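PDB 5O5C: putative decarboxylase involved in desferrioxamine biosynthesis from Erwinia amylovora, which probably decarboxylates lysine with the help of pyridoxal 5'-phosphate, as the lysine decarboxylase of the desferrioxamine siderophore pathway. Local coordinates for residues B[163-168]-B[379-384]; B[170-175]-B[375-380]; B[218-223]-B[228-233]; B[341-344]-B[348-351]. All blocks are in the same frame, centred on the assembly; numbering follows the deposited sequence.

All four contacts are largely buried, yet they differ in chemistry according to their place round the seven-stranded sheet of the cofactor-binding domain. Contacts 1 and 2 share T379 and T380: residues 375-384 of one loop meet first the start of helix 170-189 and then edge strand 163-167. Both mix polar and apolar groups; contact 2 reaches the phosphates of two cofactors, contact 1 that of one. Contact 4 lies on strand 339-343, the sheet neighbour of 163-167, and is purely apolar between its segments. Contact 3 sits at the other edge, about 24 Å from contact 1 between centres, and combines backbone bonds with close side-chain packing. The second subunit touches contacts 1, 2 and 3.

Contact 1 of 4, residues B[163-168]-B[379-384]; sequences DGIFTS and TTRRFD. With PLP (pyridoxal-5'-phosphate), chain G.
Van der Waals packing comes first: CD1 of I165 rests over one face of the R381 guanidinium, offset toward its rim, with CD1 to NH2 at 3.4 Å. R381 gets there with CG anti to its backbone N (chi1 -164°) and a bend at chi3. From the next residue, F166, the ring meets CB of D384 obliquely, with CD2 to CB at 4.3 Å.

Polar links are mostly indirect. R381 NE lies 3.2 Å from F166 O, but the angle is too poor for a hydrogen bond; the charge is instead answered by E145, which forms a salt bridge with NH2 and also accepts from F166 N, so one carboxylate ties both segments. A water bonded to T167 O and D384 OD2, 2.7 Å from each, joins T167 to the loop, and it lies in the plane of the F166 ring, at its edge. S337 is a further partner of OD2.

T380 donates through N and OG1 to phosphate oxygen O3P of a cofactor, the OG1 bond measuring 2.7 Å. Since T171, T273 and H329 of the second subunit bind the same cofactor, this is the intersubunit active site characteristic of fold type I PLP enzymes.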
loop_
_atom_site.group_PDB
_atom_site.type_symbol
_atom_site.label_atom_id
_atom_site.label_comp_id
_atom_site.label_asym_id
_atom_site.label_seq_id
_atom_site.Cartn_x
_atom_site.Cartn_y
_atom_site.Cartn_z
ATOM N N ASP B 163 -1.411 11.975 16.745
ATOM C CA ASP B 163 -0.742 10.749 16.287
ATOM C C ASP B 163 -0.906 10.531 14.782
ATOM O O ASP B 163 -1.651 11.263 14.101
ATOM C CB ASP B 163 -1.331 9.570 17.041
ATOM C CG ASP B 163 -0.409 8.347 17.102
ATOM O OD1 ASP B 163 0.663 8.278 16.474
ATOM O OD2 ASP B 163 -0.803 7.406 17.796
ATOM N N GLY B 164 -0.241 9.510 14.258
ATOM C CA GLY B 164 -0.448 9.136 12.841
ATOM C C GLY B 164 0.040 7.771 12.460
ATOM O O GLY B 164 0.479 7.007 13.299
ATOM N N ILE B 165 -0.003 7.478 11.172
ATOM C CA ILE B 165 0.315 6.159 10.695
ATOM C C ILE B 165 0.830 6.246 9.253
ATOM O O ILE B 165 0.483 7.145 8.518
ATOM C CB ILE B 165 -0.934 5.274 10.835
ATOM C CG1 ILE B 165 -0.700 3.893 10.284
ATOM C CG2 ILE B 165 -2.131 5.894 10.162
ATOM C CD1 ILE B 165 0.076 3.016 11.197
ATOM N N PHE B 166 1.696 5.322 8.872
ATOM C CA PHE B 166 2.115 5.251 7.506
ATOM C C PHE B 166 1.076 4.397 6.740
ATOM O O PHE B 166 0.651 3.318 7.189
ATOM C CB PHE B 166 3.510 4.701 7.398
ATOM C CG PHE B 166 4.603 5.731 7.527
ATOM C CD1 PHE B 166 5.068 6.131 8.771
ATOM C CD2 PHE B 166 5.241 6.243 6.384
ATOM C CE1 PHE B 166 6.079 7.081 8.892
ATOM C CE2 PHE B 166 6.266 7.190 6.496
ATOM C CZ PHE B 166 6.695 7.594 7.744
ATOM N N THR B 167 0.730 4.878 5.556
ATOM C CA THR B 167 -0.182 4.219 4.630
ATOM C C THR B 167 0.461 4.042 3.286
ATOM O O THR B 167 1.570 4.473 3.100
ATOM C CB THR B 167 -1.339 5.136 4.339
ATOM O OG1 THR B 167 -0.810 6.288 3.700
ATOM C CG2 THR B 167 -2.014 5.533 5.617
ATOM N N SER B 168 -0.290 3.515 2.304
ATOM C CA SER B 168 0.260 3.264 0.989
ATOM C C SER B 168 0.549 4.519 0.268
ATOM O O SER B 168 1.355 4.540 -0.663
ATOM C CB SER B 168 -0.655 2.408 0.124
ATOM O OG SER B 168 -1.974 2.827 0.001
ATOM N N THR B 379 -3.487 -4.374 7.122
ATOM C CA THR B 379 -2.955 -5.333 8.029
ATOM C C THR B 379 -1.424 -5.447 7.852
ATOM O O THR B 379 -0.697 -4.595 8.296
ATOM C CB THR B 379 -3.747 -6.660 7.967
ATOM O OG1 THR B 379 -5.170 -6.411 8.018
ATOM C CG2 THR B 379 -3.393 -7.530 9.219
ATOM N N THR B 380 -0.932 -6.457 7.154
ATOM C CA THR B 380 0.448 -6.551 6.813
ATOM C C THR B 380 0.964 -5.273 6.135
ATOM O O THR B 380 0.398 -4.824 5.145
ATOM C CB THR B 380 0.652 -7.723 5.856
ATOM O OG1 THR B 380 0.353 -8.885 6.561
ATOM C CG2 THR B 380 2.055 -7.813 5.373
ATOM N N ARG B 381 2.027 -4.713 6.668
ATOM C CA ARG B 381 2.522 -3.445 6.189
ATOM C C ARG B 381 4.044 -3.367 6.285
ATOM O O ARG B 381 4.605 -3.717 7.278
ATOM C CB ARG B 381 1.872 -2.317 6.952
ATOM C CG ARG B 381 2.012 -0.963 6.302
ATOM C CD ARG B 381 1.254 0.078 7.125
ATOM N NE ARG B 381 2.089 0.660 8.188
ATOM C CZ ARG B 381 1.891 0.538 9.491
ATOM N NH1 ARG B 381 0.908 -0.212 9.997
ATOM N NH2 ARG B 381 2.719 1.146 10.318
ATOM N N ARG B 382 4.661 -2.878 5.234
ATOM C CA ARG B 382 6.095 -2.820 5.082
ATOM C C ARG B 382 6.675 -1.599 5.794
ATOM O O ARG B 382 5.982 -0.655 6.106
ATOM C CB ARG B 382 6.457 -2.874 3.588
ATOM C CG ARG B 382 6.287 -1.578 2.797
ATOM C CD ARG B 382 6.412 -1.771 1.314
ATOM N NE ARG B 382 7.707 -2.256 0.934
ATOM C CZ ARG B 382 8.726 -1.558 0.417
ATOM N NH1 ARG B 382 8.658 -0.261 0.147
ATOM N NH2 ARG B 382 9.860 -2.210 0.155
ATOM N N PHE B 383 7.940 -1.665 6.120
ATOM C CA PHE B 383 8.614 -0.677 6.983
ATOM C C PHE B 383 9.029 0.589 6.203
ATOM O O PHE B 383 10.205 0.961 6.100
ATOM C CB PHE B 383 9.792 -1.373 7.611
ATOM C CG PHE B 383 10.540 -0.603 8.669
ATOM C CD1 PHE B 383 10.049 0.536 9.290
ATOM C CD2 PHE B 383 11.792 -1.078 9.045
ATOM C CE1 PHE B 383 10.804 1.204 10.243
ATOM C CE2 PHE B 383 12.538 -0.415 10.002
ATOM C CZ PHE B 383 12.044 0.722 10.597
ATOM N N ASP B 384 8.022 1.273 5.679
ATOM C CA ASP B 384 8.261 2.458 4.832
ATOM C C ASP B 384 8.956 3.584 5.593
ATOM O O ASP B 384 9.771 4.362 5.054
ATOM C CB ASP B 384 6.964 2.901 4.206
ATOM C CG ASP B 384 6.657 2.178 2.882
ATOM O OD1 ASP B 384 7.636 1.711 2.207
ATOM O OD2 ASP B 384 5.440 2.079 2.517
HETATM N N1 PLP G . -7.132 -13.088 4.574
HETATM C C2 PLP G . -6.429 -14.113 5.121
HETATM C C2A PLP G . -6.923 -15.526 5.049
HETATM C C3 PLP G . -5.131 -13.866 5.759
HETATM O O3 PLP G . -4.448 -14.912 6.306
HETATM C C4 PLP G . -4.653 -12.461 5.808
HETATM C C4A PLP G . -3.348 -12.120 6.426
HETATM C C5 PLP G . -5.522 -11.419 5.181
HETATM C C6 PLP G . -6.723 -11.804 4.577
HETATM C C5A PLP G . -5.086 -9.965 5.169
HETATM O O4P PLP G . -3.955 -9.807 4.304
HETATM P P PLP G . -2.778 -8.746 4.616
HETATM O O1P PLP G . -1.786 -9.047 3.511
HETATM O O2P PLP G . -3.483 -7.417 4.474
HETATM O O3P PLP G . -2.263 -9.071 5.981
HETATM O O HOH W 1 4.300 4.481 3.164
#

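Contact 2 of 4, residues B[170-175]-B[375-380]. With PLP (pyridoxal-5'-phosphate), chain H; PLP (pyridoxal-5'-phosphate), chain G.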
loop_
_atom_site.group_PDB
_atom_site.type_symbol
_atom_site.label_atom_id
_atom_site.label_comp_id
_atom_site.label_asym_id
_atom_site.label_seq_id
_atom_site.Cartn_x
_atom_site.Cartn_y
_atom_site.Cartn_z
ATOM N N GLY B 170 -1.217 8.766 -0.441
ATOM C CA GLY B 170 -2.102 9.880 -0.326
ATOM C C GLY B 170 -3.533 9.577 -0.464
ATOM O O GLY B 170 -4.316 10.113 0.290
ATOM N N THR B 171 -3.861 8.753 -1.463
ATOM C CA THR B 171 -5.152 8.190 -1.599
ATOM C C THR B 171 -5.722 7.471 -0.345
ATOM O O THR B 171 -6.840 7.709 -0.005
ATOM C CB THR B 171 -5.202 7.280 -2.829
ATOM O OG1 THR B 171 -4.677 7.992 -3.963
ATOM C CG2 THR B 171 -6.621 6.783 -3.069
ATOM N N GLN B 172 -5.000 6.542 0.256
ATOM C CA GLN B 172 -5.463 5.846 1.452
ATOM C C GLN B 172 -5.495 6.796 2.659
ATOM O O GLN B 172 -6.378 6.708 3.488
ATOM C CB GLN B 172 -4.561 4.643 1.742
ATOM C CG GLN B 172 -4.906 3.814 2.938
ATOM C CD GLN B 172 -3.774 2.851 3.282
ATOM O OE1 GLN B 172 -3.116 2.374 2.422
ATOM N NE2 GLN B 172 -3.496 2.667 4.555
ATOM N N SER B 173 -4.550 7.728 2.749
ATOM C CA SER B 173 -4.627 8.753 3.822
ATOM C C SER B 173 -5.925 9.603 3.738
ATOM O O SER B 173 -6.611 9.840 4.793
ATOM C CB SER B 173 -3.379 9.607 3.766
ATOM O OG SER B 173 -2.228 8.728 3.811
ATOM N N ASN B 174 -6.283 10.001 2.509
ATOM C CA ASN B 174 -7.521 10.762 2.260
ATOM C C ASN B 174 -8.735 9.924 2.544
ATOM O O ASN B 174 -9.714 10.446 3.042
ATOM C CB ASN B 174 -7.608 11.372 0.866
ATOM C CG ASN B 174 -6.734 12.607 0.699
ATOM O OD1 ASN B 174 -6.285 13.211 1.684
ATOM N ND2 ASN B 174 -6.515 13.010 -0.544
ATOM N N LEU B 175 -8.664 8.620 2.286
ATOM C CA LEU B 175 -9.777 7.748 2.672
ATOM C C LEU B 175 -9.938 7.738 4.191
ATOM O O LEU B 175 -11.079 7.888 4.701
ATOM C CB LEU B 175 -9.619 6.346 2.131
ATOM C CG LEU B 175 -10.608 5.288 2.632
ATOM C CD1 LEU B 175 -12.021 5.719 2.356
ATOM C CD2 LEU B 175 -10.288 3.964 1.953
ATOM N N LYS B 375 -4.211 1.572 14.511
ATOM C CA LYS B 375 -4.460 2.857 13.834
ATOM C C LYS B 375 -4.567 2.806 12.283
ATOM O O LYS B 375 -4.658 3.841 11.602
ATOM C CB LYS B 375 -3.334 3.854 14.171
ATOM C CG LYS B 375 -2.930 3.945 15.641
ATOM C CD LYS B 375 -1.799 4.929 15.924
ATOM C CE LYS B 375 -0.462 4.471 15.399
ATOM N NZ LYS B 375 0.678 5.308 15.819
ATOM N N SER B 376 -4.573 1.620 11.727
ATOM C CA SER B 376 -4.369 1.403 10.291
ATOM C C SER B 376 -5.588 0.764 9.736
ATOM O O SER B 376 -6.307 0.100 10.490
ATOM C CB SER B 376 -3.157 0.490 10.096
ATOM O OG SER B 376 -2.781 0.336 8.733
ATOM N N ILE B 377 -5.842 0.989 8.437
ATOM C CA ILE B 377 -6.805 0.257 7.657
ATOM C C ILE B 377 -6.152 -0.822 6.769
ATOM O O ILE B 377 -6.840 -1.485 5.971
ATOM C CB ILE B 377 -7.798 1.163 6.823
ATOM C CG1 ILE B 377 -7.075 2.106 5.913
ATOM C CG2 ILE B 377 -8.798 1.895 7.718
ATOM C CD1 ILE B 377 -7.748 2.274 4.592
ATOM N N GLN B 378 -4.840 -1.006 6.909
ATOM C CA GLN B 378 -4.141 -2.167 6.368
ATOM C C GLN B 378 -3.873 -3.163 7.511
ATOM O O GLN B 378 -3.947 -2.817 8.709
ATOM C CB GLN B 378 -2.788 -1.723 5.782
ATOM C CG GLN B 378 -2.849 -0.713 4.622
ATOM C CD GLN B 378 -1.489 -0.127 4.234
ATOM O OE1 GLN B 378 -1.049 0.863 4.778
ATOM N NE2 GLN B 378 -0.858 -0.714 3.270
ATOM N N THR B 379 -3.487 -4.374 7.122
ATOM C CA THR B 379 -2.955 -5.333 8.029
ATOM C C THR B 379 -1.424 -5.447 7.852
ATOM O O THR B 379 -0.697 -4.595 8.296
ATOM C CB THR B 379 -3.747 -6.660 7.967
ATOM O OG1 THR B 379 -5.170 -6.411 8.018
ATOM C CG2 THR B 379 -3.393 -7.530 9.219
ATOM N N THR B 380 -0.932 -6.457 7.154
ATOM C CA THR B 380 0.448 -6.551 6.813
ATOM C C THR B 380 0.964 -5.273 6.135
ATOM O O THR B 380 0.398 -4.824 5.145
ATOM C CB THR B 380 0.652 -7.723 5.856
ATOM O OG1 THR B 380 0.353 -8.885 6.561
ATOM C CG2 THR B 380 2.055 -7.813 5.373
HETATM N N1 PLP H . -3.663 14.564 -2.645
HETATM C C2 PLP H . -2.965 15.410 -3.431
HETATM C C2A PLP H . -2.962 16.884 -3.153
HETATM C C3 PLP H . -2.193 14.859 -4.554
HETATM O O3 PLP H . -1.462 15.668 -5.390
HETATM C C4 PLP H . -2.248 13.386 -4.720
HETATM C C4A PLP H . -1.573 12.719 -5.855
HETATM C C5 PLP H . -3.046 12.575 -3.799
HETATM C C6 PLP H . -3.745 13.233 -2.806
HETATM C C5A PLP H . -3.113 11.076 -3.980
HETATM O O4P PLP H . -1.808 10.625 -3.585
HETATM P P PLP H . -1.195 9.142 -3.770
HETATM O O1P PLP H . -0.923 9.031 -5.236
HETATM O O2P PLP H . 0.098 9.188 -2.995
HETATM O O3P PLP H . -2.148 8.112 -3.276
HETATM N N1 PLP G . -7.132 -13.088 4.574
HETATM C C2 PLP G . -6.429 -14.113 5.121
HETATM C C2A PLP G . -6.923 -15.526 5.049
HETATM C C3 PLP G . -5.131 -13.866 5.759
HETATM O O3 PLP G . -4.448 -14.912 6.306
HETATM C C4 PLP G . -4.653 -12.461 5.808
HETATM C C4A PLP G . -3.348 -12.120 6.426
HETATM C C5 PLP G . -5.522 -11.419 5.181
HETATM C C6 PLP G . -6.723 -11.804 4.577
HETATM C C5A PLP G . -5.086 -9.965 5.169
HETATM O O4P PLP G . -3.955 -9.807 4.304
HETATM P P PLP G . -2.778 -8.746 4.616
HETATM O O1P PLP G . -1.786 -9.047 3.511
HETATM O O2P PLP G . -3.483 -7.417 4.474
HETATM O O3P PLP G . -2.263 -9.071 5.981
#
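Q172 and Q378 meet through their amides: NE2 of Q172 donates to OE1 of Q378 at 3.0 Å with an N-H...O angle of 163°. The bond is straight at the donor, and the acceptor lies almost in the plane of the Q172 amide, but NE2 stands above the Q378 carbonyl plane, away from its lone pairs, and the two amide planes stand 80° apart. Beside this pair, CD1 of I377 packs on CG of Q172 at 3.6 Å and on CD2 of L175 at 4.0 Å, covering the aliphatic part of the glutamine.

The next shell orients these groups. Q172 extends straight off the helix, and its OE1 is bonded to S168 OG, consistent with NE2, not OE1, being the end turned to Q378. On the loop, S376 OG accepts from Q378 N at 3.1 Å, an ST turn.

Farther out, both segments reach a phosphate. G170 N and T171 N donate to O2P and O3P of one cofactor, T171 N to O3P at 2.6 Å, while T380 binds the cofactor held mainly by the second subunit. The helix thus presents its N-terminal end to the phosphate, part of the phosphate-binding cup of fold type I PLP enzymes.

Contact 3 of 4, residues B[218-223]-B[228-233]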
loop_
_atom_site.group_PDB
_atom_site.type_symbol
_atom_site.label_atom_id
_atom_site.label_comp_id
_atom_site.label_asym_id
_atom_site.label_seq_id
_atom_site.Cartn_x
_atom_site.Cartn_y
_atom_site.Cartn_z
ATOM N N SER B 218 -9.192 11.699 -5.307
ATOM C CA SER B 218 -9.270 10.775 -4.126
ATOM C C SER B 218 -10.346 11.097 -3.068
ATOM O O SER B 218 -10.970 10.143 -2.511
ATOM C CB SER B 218 -7.893 10.541 -3.480
ATOM O OG SER B 218 -7.240 11.699 -3.048
ATOM N N ILE B 219 -10.637 12.394 -2.864
ATOM C CA ILE B 219 -11.738 12.840 -1.994
ATOM C C ILE B 219 -13.104 12.276 -2.406
ATOM O O ILE B 219 -13.730 11.587 -1.622
ATOM C CB ILE B 219 -11.815 14.380 -1.833
ATOM C CG1 ILE B 219 -10.499 14.979 -1.275
ATOM C CG2 ILE B 219 -12.993 14.775 -0.948
ATOM C CD1 ILE B 219 -9.908 14.271 -0.073
ATOM N N GLN B 220 -13.531 12.581 -3.616
ATOM C CA GLN B 220 -14.690 11.982 -4.244
ATOM C C GLN B 220 -14.663 10.430 -4.320
ATOM O O GLN B 220 -15.644 9.824 -4.034
ATOM C CB GLN B 220 -14.893 12.531 -5.663
ATOM C CG GLN B 220 -15.444 13.958 -5.740
ATOM C CD GLN B 220 -14.371 15.001 -5.679
ATOM O OE1 GLN B 220 -13.204 14.676 -5.389
ATOM N NE2 GLN B 220 -14.753 16.276 -5.907
ATOM N N LYS B 221 -13.539 9.821 -4.699
ATOM C CA LYS B 221 -13.396 8.351 -4.689
ATOM C C LYS B 221 -13.602 7.809 -3.287
ATOM O O LYS B 221 -14.248 6.768 -3.093
ATOM C CB LYS B 221 -12.034 7.897 -5.224
ATOM C CG LYS B 221 -11.705 8.290 -6.670
ATOM C CD LYS B 221 -10.289 7.864 -7.088
ATOM C CE LYS B 221 -10.231 7.441 -8.547
ATOM N NZ LYS B 221 -8.865 7.405 -9.144
ATOM N N SER B 222 -13.072 8.514 -2.293
ATOM C CA SER B 222 -13.182 8.067 -0.914
ATOM C C SER B 222 -14.640 8.100 -0.441
ATOM O O SER B 222 -15.047 7.167 0.215
ATOM C CB SER B 222 -12.346 8.886 0.057
ATOM O OG SER B 222 -10.981 8.808 -0.243
ATOM N N MET B 223 -15.390 9.158 -0.773
ATOM C CA MET B 223 -16.824 9.257 -0.419
ATOM C C MET B 223 -17.657 8.241 -1.169
ATOM O O MET B 223 -18.675 7.796 -0.625
ATOM C CB MET B 223 -17.405 10.632 -0.688
ATOM C CG MET B 223 -16.751 11.818 -0.079
ATOM S SD MET B 223 -16.390 11.776 1.656
ATOM C CE MET B 223 -18.031 11.758 2.295
ATOM N N LEU B 228 -21.390 7.274 0.660
ATOM C CA LEU B 228 -22.050 8.562 0.519
ATOM C C LEU B 228 -22.069 9.113 -0.912
ATOM O O LEU B 228 -22.924 9.924 -1.261
ATOM C CB LEU B 228 -21.407 9.572 1.454
ATOM C CG LEU B 228 -21.393 9.188 2.913
ATOM C CD1 LEU B 228 -20.490 10.164 3.630
ATOM C CD2 LEU B 228 -22.798 9.197 3.480
ATOM N N GLY B 229 -21.139 8.675 -1.753
ATOM C CA GLY B 229 -21.208 8.943 -3.168
ATOM C C GLY B 229 -20.618 10.301 -3.471
ATOM O O GLY B 229 -20.460 11.109 -2.560
ATOM N N TYR B 230 -20.260 10.533 -4.730
ATOM C CA TYR B 230 -19.711 11.846 -5.152
ATOM C C TYR B 230 -20.675 13.009 -4.815
ATOM O O TYR B 230 -20.220 14.139 -4.572
ATOM C CB TYR B 230 -19.387 11.915 -6.645
ATOM C CG TYR B 230 -18.501 10.836 -7.251
ATOM C CD1 TYR B 230 -17.533 10.147 -6.501
ATOM C CD2 TYR B 230 -18.592 10.560 -8.598
ATOM C CE1 TYR B 230 -16.739 9.169 -7.075
ATOM C CE2 TYR B 230 -17.800 9.607 -9.197
ATOM C CZ TYR B 230 -16.881 8.903 -8.439
ATOM O OH TYR B 230 -16.149 7.956 -9.100
ATOM N N ASP B 231 -21.985 12.736 -4.781
ATOM C CA ASP B 231 -23.000 13.733 -4.414
ATOM C C ASP B 231 -22.800 14.325 -3.008
ATOM O O ASP B 231 -23.330 15.378 -2.704
ATOM C CB ASP B 231 -24.405 13.139 -4.407
ATOM C CG ASP B 231 -24.940 12.830 -5.759
ATOM O OD1 ASP B 231 -24.410 13.284 -6.812
ATOM O OD2 ASP B 231 -25.943 12.080 -5.741
ATOM N N ALA B 232 -22.053 13.654 -2.139
ATOM C CA ALA B 232 -21.878 14.179 -0.799
ATOM C C ALA B 232 -20.818 15.273 -0.757
ATOM O O ALA B 232 -20.575 15.850 0.293
ATOM C CB ALA B 232 -21.554 13.065 0.183
ATOM N N VAL B 233 -20.161 15.514 -1.882
ATOM C CA VAL B 233 -19.033 16.395 -1.983
ATOM C C VAL B 233 -19.571 17.598 -2.706
ATOM O O VAL B 233 -20.104 17.442 -3.805
ATOM C CB VAL B 233 -17.896 15.743 -2.797
ATOM C CG1 VAL B 233 -16.815 16.766 -3.151
ATOM C CG2 VAL B 233 -17.309 14.547 -2.030
#
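M223 is the main bump of the helix, and L228, A232 and V233 form the hollow that receives it. Its chain bends at both chi2 and chi3, curling so that different atoms serve different walls. CG fits snugly on CG2 of V233 at 3.4 Å. The terminal CE meets CD1 of L228 at a modelled 3.2 Å, so short that the exact spacing is doubtful. CB of A232 closes the hollow more loosely, 4.3 Å from CE of M223.

V233 is itself a two-pronged knob. One prong, CG2, faces M223; the other, CG1, lies 3.5 Å from NE2 of Q220, whose side chain bends at chi2 and crosses the valine at about a right angle. Next to it the Y230 ring turns an edge to the helix backbone: Q220 O lies near the ring plane, 3.1 Å from CD1 of Y230, and CB of Q220 lies 3.7 Å from the same CD1.

This is the turn out of helix 218-225 into strand 233-236, the outermost strand of the sheet in this chain, and its neighbour 207-212 runs parallel to it; helix 218-225 is therefore the connection of a beta-alpha-beta crossover. The turn is closed by M223 O, which takes two backbone bonds, from G229 N at 2.8 Å and from L228 N at 3.0 Å. G229 holds positive phi (84°) here, and Y230 follows in a short 3-10 turn. Outward, the Y230 ring meets H197 of the second subunit; inward, M223 lies against V209 of strand 207-212 and M178 of helix 170-189.

Contact 4 of 4, residues B[341-344]-B[348-351]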
loop_
_atom_site.group_PDB
_atom_site.type_symbol
_atom_site.label_atom_id
_atom_site.label_comp_id
_atom_site.label_asym_id
_atom_site.label_seq_id
_atom_site.Cartn_x
_atom_site.Cartn_y
_atom_site.Cartn_z
ATOM N N PHE B 341 -0.595 9.503 7.295
ATOM C CA PHE B 341 -1.848 10.169 7.698
ATOM C C PHE B 341 -1.767 10.597 9.165
ATOM O O PHE B 341 -1.377 9.812 10.010
ATOM C CB PHE B 341 -2.991 9.191 7.524
ATOM C CG PHE B 341 -4.280 9.705 8.012
ATOM C CD1 PHE B 341 -4.891 10.733 7.361
ATOM C CD2 PHE B 341 -4.844 9.218 9.182
ATOM C CE1 PHE B 341 -6.057 11.277 7.823
ATOM C CE2 PHE B 341 -6.047 9.730 9.638
ATOM C CZ PHE B 341 -6.636 10.786 8.969
ATOM N N PHE B 342 -2.160 11.830 9.469
ATOM C CA PHE B 342 -2.040 12.389 10.791
ATOM C C PHE B 342 -3.368 12.872 11.317
ATOM O O PHE B 342 -4.107 13.470 10.569
ATOM C CB PHE B 342 -1.061 13.533 10.789
ATOM C CG PHE B 342 0.306 13.106 10.437
ATOM C CD1 PHE B 342 0.673 12.991 9.120
ATOM C CD2 PHE B 342 1.194 12.718 11.420
ATOM C CE1 PHE B 342 1.896 12.541 8.782
ATOM C CE2 PHE B 342 2.425 12.232 11.077
ATOM C CZ PHE B 342 2.781 12.138 9.761
ATOM N N VAL B 343 -3.615 12.643 12.616
ATOM C CA VAL B 343 -4.795 13.169 13.324
ATOM C C VAL B 343 -4.458 14.127 14.507
ATOM O O VAL B 343 -3.454 13.979 15.166
ATOM C CB VAL B 343 -5.678 12.054 13.838
ATOM C CG1 VAL B 343 -6.374 11.356 12.674
ATOM C CG2 VAL B 343 -4.925 11.062 14.716
ATOM N N ARG B 344 -5.322 15.093 14.763
ATOM C CA ARG B 344 -5.136 16.019 15.862
ATOM C C ARG B 344 -5.320 15.262 17.205
ATOM O O ARG B 344 -4.574 15.474 18.122
ATOM C CB ARG B 344 -6.156 17.140 15.741
ATOM C CG ARG B 344 -6.011 18.232 16.747
ATOM C CD ARG B 344 -6.973 19.399 16.517
ATOM N NE ARG B 344 -6.407 20.479 17.282
ATOM C CZ ARG B 344 -5.857 21.587 16.818
ATOM N NH1 ARG B 344 -5.782 21.813 15.530
ATOM N NH2 ARG B 344 -5.336 22.469 17.645
ATOM N N HIS B 348 -9.673 9.482 17.640
ATOM C CA HIS B 348 -10.518 9.317 16.473
ATOM C C HIS B 348 -10.085 8.091 15.687
ATOM O O HIS B 348 -10.930 7.476 15.031
ATOM C CB HIS B 348 -10.556 10.534 15.552
ATOM C CG HIS B 348 -11.165 11.748 16.162
ATOM N ND1 HIS B 348 -10.530 12.969 16.127
ATOM C CD2 HIS B 348 -12.357 11.955 16.790
ATOM C CE1 HIS B 348 -11.283 13.869 16.722
ATOM N NE2 HIS B 348 -12.383 13.275 17.164
ATOM N N LEU B 349 -8.794 7.733 15.771
ATOM C CA LEU B 349 -8.254 6.539 15.153
ATOM C C LEU B 349 -8.947 5.297 15.694
ATOM O O LEU B 349 -9.004 4.271 15.000
ATOM C CB LEU B 349 -6.703 6.449 15.273
ATOM C CG LEU B 349 -5.914 7.496 14.391
ATOM C CD1 LEU B 349 -4.486 7.677 14.816
ATOM C CD2 LEU B 349 -5.920 7.177 12.910
ATOM N N SER B 350 -9.533 5.384 16.899
ATOM C CA SER B 350 -10.316 4.249 17.407
ATOM C C SER B 350 -11.358 3.780 16.362
ATOM O O SER B 350 -11.598 2.567 16.237
ATOM C CB SER B 350 -10.904 4.508 18.818
ATOM O OG SER B 350 -12.219 5.056 18.816
ATOM N N HIS B 351 -11.929 4.681 15.556
ATOM C CA HIS B 351 -12.901 4.184 14.541
ATOM C C HIS B 351 -12.317 3.101 13.586
ATOM O O HIS B 351 -13.043 2.330 13.027
ATOM C CB HIS B 351 -13.616 5.324 13.778
ATOM C CG HIS B 351 -14.416 6.217 14.679
ATOM N ND1 HIS B 351 -15.650 5.855 15.172
ATOM C CD2 HIS B 351 -14.121 7.417 15.241
ATOM C CE1 HIS B 351 -16.072 6.788 16.011
ATOM N NE2 HIS B 351 -15.161 7.745 16.068
#
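Strand 339-343 belongs to the central sheet of the PLP-binding domain, running antiparallel between strands 163-167 and 323-327, and the chain that leaves it folds back so that L349 packs on the strand it has just left. Two strand residues of the same facing, F341 and V343, receive this leucine, and each takes one of its methyl branches. CD1 of L349 presses against CG2 of V343 at 3.4 Å, closer than usual for two carbons, and the leucine CG lies 3.7 Å from the same methyl. The two side chains cross at a slant. The other branch, CD2, reaches the edge of the F341 ring near its plane, 4.2 Å from CE2. F341 and L349 run alongside one another, pointing opposite ways.

The intervening F342 faces the other side of the sheet, against helix 140-156, while F341 and V343 also touch helix 170-189; L349 thus lies on the same side of the strand as helix 170-189. Just beyond L349, H351 N bonds back to H348 O at 3.0 Å, within the short 3-10 turn.

Between the two segments the contact is wholly apolar, without a polar bond to fix direction. It rests accordingly on van der Waals fit and the burial of apolar carbon, with the methyl pair of V343 and L349 closer than the ring contact.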